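Polymeric immunoglobulin receptor (Mus musculus, PDB 4NOB) probably binds polymeric immunoglobulins through this first V-type Ig domain, as the receptor that carries them across epithelia. Local coordinates at residues P7-P11 against I24-P29; L53-N57 against R67-I71. All coordinates share one frame; numbering follows the deposited sequence.

Interaction 1: residues P7-P11 against I24-P29. With NAG (2-acetamido-2-deoxy-beta-D-glucopyranose), chain B.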
loop_
_atom_site.group_PDB
_atom_site.type_symbol
_atom_site.label_atom_id
_atom_site.label_comp_id
_atom_site.label_asym_id
_atom_site.label_seq_id
_atom_site.Cartn_x
_atom_site.Cartn_y
_atom_site.Cartn_z
ATOM N N PRO A 7 -10.936 0.044 11.907
ATOM C CA PRO A 7 -9.806 -0.703 12.411
ATOM C C PRO A 7 -8.432 -0.274 11.798
ATOM O O PRO A 7 -7.434 -0.405 12.459
ATOM C CB PRO A 7 -10.120 -2.164 12.046
ATOM C CG PRO A 7 -11.139 -2.038 10.966
ATOM C CD PRO A 7 -11.946 -0.833 11.285
ATOM N N ILE A 8 -8.437 0.067 10.509
ATOM C CA ILE A 8 -7.250 0.412 9.738
ATOM C C ILE A 8 -7.309 1.891 9.417
ATOM O O ILE A 8 -8.366 2.443 9.034
ATOM C CB ILE A 8 -7.136 -0.436 8.477
ATOM C CG1 ILE A 8 -7.423 -1.942 8.664
ATOM C CG2 ILE A 8 -5.776 -0.201 7.807
ATOM C CD1 ILE A 8 -6.498 -2.633 9.648
ATOM N N PHE A 9 -6.185 2.564 9.520
ATOM C CA PHE A 9 -6.010 3.953 9.103
ATOM C C PHE A 9 -4.739 4.089 8.265
ATOM O O PHE A 9 -3.754 3.338 8.493
ATOM C CB PHE A 9 -6.007 4.956 10.285
ATOM C CG PHE A 9 -5.987 6.405 9.909
ATOM C CD1 PHE A 9 -6.975 6.979 9.154
ATOM C CD2 PHE A 9 -4.917 7.228 10.200
ATOM C CE1 PHE A 9 -6.955 8.318 8.792
ATOM C CE2 PHE A 9 -4.889 8.519 9.863
ATOM C CZ PHE A 9 -5.865 9.121 9.154
ATOM N N GLY A 10 -4.674 5.049 7.409
ATOM C CA GLY A 10 -3.507 5.310 6.560
ATOM C C GLY A 10 -3.709 6.670 5.917
ATOM O O GLY A 10 -4.540 7.440 6.367
ATOM N N PRO A 11 -2.928 6.989 4.903
ATOM C CA PRO A 11 -3.057 8.282 4.231
ATOM C C PRO A 11 -4.155 8.170 3.157
ATOM O O PRO A 11 -4.053 7.422 2.195
ATOM C CB PRO A 11 -1.700 8.430 3.591
ATOM C CG PRO A 11 -1.213 7.030 3.332
ATOM C CD PRO A 11 -1.892 6.147 4.297
ATOM N N ILE A 24 4.190 4.439 2.717
ATOM C CA ILE A 24 2.770 4.523 3.178
ATOM C C ILE A 24 2.611 3.714 4.416
ATOM O O ILE A 24 2.845 2.518 4.398
ATOM C CB ILE A 24 1.884 3.987 2.098
ATOM C CG1 ILE A 24 1.908 4.979 0.877
ATOM C CG2 ILE A 24 0.445 3.746 2.547
ATOM C CD1 ILE A 24 1.366 4.428 -0.378
ATOM N N THR A 25 2.281 4.338 5.556
ATOM C CA THR A 25 2.094 3.674 6.834
ATOM C C THR A 25 0.627 3.431 7.067
ATOM O O THR A 25 -0.223 4.312 6.935
ATOM C CB THR A 25 2.588 4.499 8.042
ATOM O OG1 THR A 25 4.026 4.599 7.903
ATOM C CG2 THR A 25 2.234 3.873 9.341
ATOM N N CYS A 26 0.304 2.174 7.289
ATOM C CA CYS A 26 -1.061 1.730 7.712
ATOM C C CYS A 26 -0.973 1.239 9.145
ATOM O O CYS A 26 -0.093 0.471 9.522
ATOM C CB CYS A 26 -1.646 0.740 6.781
ATOM S SG CYS A 26 -2.076 1.620 5.174
ATOM N N TYR A 27 -1.983 1.640 9.954
ATOM C CA TYR A 27 -2.139 1.351 11.355
ATOM C C TYR A 27 -3.255 0.333 11.534
ATOM O O TYR A 27 -4.282 0.405 10.878
ATOM C CB TYR A 27 -2.580 2.610 12.079
ATOM C CG TYR A 27 -1.575 3.717 12.091
ATOM C CD1 TYR A 27 -1.512 4.614 11.031
ATOM C CD2 TYR A 27 -0.784 3.958 13.168
ATOM C CE1 TYR A 27 -0.570 5.716 11.065
ATOM C CE2 TYR A 27 0.103 5.010 13.180
ATOM C CZ TYR A 27 0.175 5.872 12.129
ATOM O OH TYR A 27 1.051 7.015 12.272
ATOM N N TYR A 28 -3.004 -0.625 12.430
ATOM C CA TYR A 28 -4.005 -1.664 12.685
ATOM C C TYR A 28 -4.274 -1.789 14.185
ATOM O O TYR A 28 -3.558 -1.208 15.028
ATOM C CB TYR A 28 -3.593 -2.968 12.021
ATOM C CG TYR A 28 -2.210 -3.468 12.341
ATOM C CD1 TYR A 28 -1.926 -4.111 13.538
ATOM C CD2 TYR A 28 -1.185 -3.362 11.402
ATOM C CE1 TYR A 28 -0.663 -4.606 13.795
ATOM C CE2 TYR A 28 0.063 -3.885 11.663
ATOM C CZ TYR A 28 0.294 -4.509 12.832
ATOM O OH TYR A 28 1.538 -5.024 13.077
ATOM N N PRO A 29 -5.321 -2.525 14.574
ATOM C CA PRO A 29 -5.629 -2.582 16.004
ATOM C C PRO A 29 -4.538 -3.377 16.784
ATOM O O PRO A 29 -3.911 -4.301 16.265
ATOM C CB PRO A 29 -6.944 -3.273 16.035
ATOM C CG PRO A 29 -7.525 -3.057 14.676
ATOM C CD PRO A 29 -6.383 -3.192 13.769
HETATM C C1 NAG B . 7.090 2.024 14.000
HETATM C C2 NAG B . 7.292 3.483 13.624
HETATM C C3 NAG B . 8.384 3.645 12.559
HETATM C C4 NAG B . 9.632 2.959 13.040
HETATM C C5 NAG B . 9.243 1.513 13.330
HETATM C C6 NAG B . 10.473 0.705 13.821
HETATM C C7 NAG B . 5.299 4.945 13.689
HETATM C C8 NAG B . 4.007 5.380 13.001
HETATM N N2 NAG B . 6.003 3.960 13.107
HETATM O O3 NAG B . 8.665 5.054 12.426
HETATM O O4 NAG B . 10.697 2.966 12.034
HETATM O O5 NAG B . 8.330 1.489 14.408
HETATM O O6 NAG B . 11.057 1.369 14.973
HETATM O O7 NAG B . 5.612 5.425 14.793
#

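Interaction 2: residues L53-N57 against R67-I71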
loop_
_atom_site.group_PDB
_atom_site.type_symbol
_atom_site.label_atom_id
_atom_site.label_comp_id
_atom_site.label_asym_id
_atom_site.label_seq_id
_atom_site.Cartn_x
_atom_site.Cartn_y
_atom_site.Cartn_z
ATOM N N LEU A 53 -0.606 -6.538 -4.944
ATOM C CA LEU A 53 0.659 -6.174 -5.529
ATOM C C LEU A 53 1.850 -6.523 -4.624
ATOM O O LEU A 53 2.932 -6.827 -5.142
ATOM C CB LEU A 53 0.736 -4.650 -5.821
ATOM C CG LEU A 53 -0.309 -4.217 -6.859
ATOM C CD1 LEU A 53 -0.317 -2.711 -6.946
ATOM C CD2 LEU A 53 -0.077 -4.874 -8.225
ATOM N N ILE A 54 1.644 -6.557 -3.320
ATOM C CA ILE A 54 2.711 -6.997 -2.396
ATOM C C ILE A 54 2.068 -7.496 -1.150
ATOM O O ILE A 54 0.999 -6.923 -0.748
ATOM C CB ILE A 54 3.777 -5.842 -2.197
ATOM C CG1 ILE A 54 4.912 -6.358 -1.368
ATOM C CG2 ILE A 54 3.141 -4.609 -1.627
ATOM C CD1 ILE A 54 6.141 -5.396 -1.394
ATOM N N SER A 55 2.577 -8.535 -0.502
ATOM C CA SER A 55 2.036 -8.959 0.728
ATOM C C SER A 55 3.163 -9.455 1.669
ATOM O O SER A 55 4.277 -9.825 1.195
ATOM C CB SER A 55 0.955 -10.037 0.517
ATOM O OG SER A 55 1.670 -11.286 0.271
ATOM N N SER A 56 2.828 -9.552 2.927
ATOM C CA SER A 56 3.748 -9.989 3.973
ATOM C C SER A 56 4.069 -11.496 3.874
ATOM O O SER A 56 4.979 -11.932 4.624
ATOM C CB SER A 56 3.272 -9.653 5.378
ATOM O OG SER A 56 2.047 -10.317 5.662
ATOM N N ASN A 57 3.375 -12.289 3.043
ATOM C CA ASN A 57 3.795 -13.677 2.827
ATOM C C ASN A 57 4.964 -13.654 1.849
ATOM O O ASN A 57 5.484 -14.728 1.487
ATOM C CB ASN A 57 2.649 -14.464 2.241
ATOM C CG ASN A 57 1.433 -14.578 3.164
ATOM O OD1 ASN A 57 0.256 -14.405 2.732
ATOM N ND2 ASN A 57 1.690 -14.864 4.430
ATOM N N ARG A 67 11.375 -2.578 -6.848
ATOM C CA ARG A 67 10.967 -1.244 -6.430
ATOM C C ARG A 67 10.003 -1.173 -5.318
ATOM O O ARG A 67 9.388 -0.113 -5.094
ATOM C CB ARG A 67 10.529 -0.364 -7.602
ATOM C CG ARG A 67 9.211 -0.755 -8.237
ATOM C CD ARG A 67 8.843 0.098 -9.431
ATOM N NE ARG A 67 7.528 -0.211 -9.965
ATOM C CZ ARG A 67 6.482 0.613 -9.994
ATOM N NH1 ARG A 67 6.557 1.806 -9.444
ATOM N NH2 ARG A 67 5.346 0.263 -10.514
ATOM N N ALA A 68 9.742 -2.234 -4.581
ATOM C CA ALA A 68 8.768 -2.148 -3.486
ATOM C C ALA A 68 9.135 -3.024 -2.332
ATOM O O ALA A 68 9.835 -4.042 -2.439
ATOM C CB ALA A 68 7.341 -2.439 -3.931
ATOM N N ASN A 69 8.626 -2.699 -1.138
ATOM C CA ASN A 69 8.840 -3.504 0.097
ATOM C C ASN A 69 7.547 -3.265 0.911
ATOM O O ASN A 69 6.825 -2.278 0.784
ATOM C CB ASN A 69 10.084 -2.977 0.870
ATOM C CG ASN A 69 10.596 -3.891 1.973
ATOM O OD1 ASN A 69 10.096 -4.938 2.199
ATOM N ND2 ASN A 69 11.647 -3.439 2.683
ATOM N N LEU A 70 7.231 -4.247 1.725
ATOM C CA LEU A 70 6.166 -4.155 2.727
ATOM C C LEU A 70 6.828 -4.610 4.016
ATOM O O LEU A 70 7.299 -5.752 4.103
ATOM C CB LEU A 70 4.928 -4.920 2.356
ATOM C CG LEU A 70 3.716 -4.751 3.266
ATOM C CD1 LEU A 70 2.492 -5.250 2.575
ATOM C CD2 LEU A 70 3.839 -5.522 4.594
ATOM N N ILE A 71 6.902 -3.764 5.040
ATOM C CA ILE A 71 7.556 -4.099 6.283
ATOM C C ILE A 71 6.547 -4.015 7.426
ATOM O O ILE A 71 5.929 -2.936 7.617
ATOM C CB ILE A 71 8.675 -3.111 6.640
ATOM C CG1 ILE A 71 9.638 -2.895 5.471
ATOM C CG2 ILE A 71 9.412 -3.600 7.886
ATOM C CD1 ILE A 71 10.661 -1.771 5.632
#

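Interaction 1: residues P7-P11 against I24-P29
F9 and Y27 join the N-terminal residues of this V-set immunoglobulin domain to strand 22-27 through one antiparallel, hydrogen-bonded bridge. Y27 N gives a nearly straight bond to F9 O (2.9 Å, 168°). F9 N returns a longer one to Y27 O (3.2 Å). Each oxygen also takes a CA-H contact: F9 O from C26, Y27 O from I8. Beyond the bridge, side chains close both ends. P11 lays CG and CD against the I24 methyl CG2, the two side chains crossing at about a right angle. I8 sends CD1 inward to Y28 CB (3.8 Å) and also to P29 CD (4.2 Å), and further in I8 reaches C96, disulfide partner of C26. At the other end P29 sets CD 3.3 Å from P7 O, while its CG meets P7 CB. With P29 cut back to an alanine, P7 CB would probably lose its ring partner, a gap would open beside I8 CD1 and the chain after Y28 could turn more freely. Y28 runs into the core against F79 and L98, and its OH hydrogen-bonds N72 OD1. In the Y27 side chain, CG stands beside the backbone N (chi1 -66°), which brings ring atom CD1 to 3.6 Å from F9 O, at the ring edge. T25 CG2 lies on one face of that ring, and Y27 OH is 3.5 Å from the acetamide methyl C8 of the protein-linked glycan.

Interaction 2: residues L53-N57 against R67-I71
S56, whose CB touches L70 CD2 at 4.2 Å, is tied to K39 on the neighbouring strand 39-44: its OG makes a hydrogen bond to K39 N, and the two backbones are also bonded. This pairs S56 with strand 39-44, and L70 itself reaches K39. No hydrogen bond links 53-57 to 67-71; the two are joined by apolar contact, and I54 and L70 bury most of the surface. I54 is fully extended: with CG1 anti to the backbone N (chi1 -174°) and the chain straight beyond it, CD1 is carried across to the other backbone. There I54 CD1 sits against the N69-L70 peptide, 3.4 Å from N69 C and 3.5 Å from L70 N. A68 CB lies 4.1 Å from I54 CD1, and L70 CB 4.0 Å from the same methyl. L70 comes the opposite way, crossing I54 at a slant, and brings CD1 to 4.2 Å from S55 CA. A classic beta bulge at L53 and I54 turns both residues toward W41, and I54 packs on that indole as well as on the strand opposite. Side chains from the two sheets meeting over a core tryptophan of strand 39-44 fit the immunoglobulin beta-sandwich, here of V-set type.

In the fold
Interactions 1 and 2 follow one another along the chain: both segments of interaction 1 precede those of interaction 2, and both contacts lie in the same V-set domain. Their centres are 15 Å apart and their nearest atoms about 7 Å, so they do not touch. What joins them is the three-stranded antiparallel sheet: strand 22-27 of interaction 1 and strand 68-73 of interaction 2 form its outer edges, with strand 78-83 between. F79 on that central strand meets C26 and Y28 as well as L70, while W41 of the other sheet touches both I24 and I54. Interaction 1 fastens the N-terminal segment to one edge; interaction 2 closes the sandwich at the other.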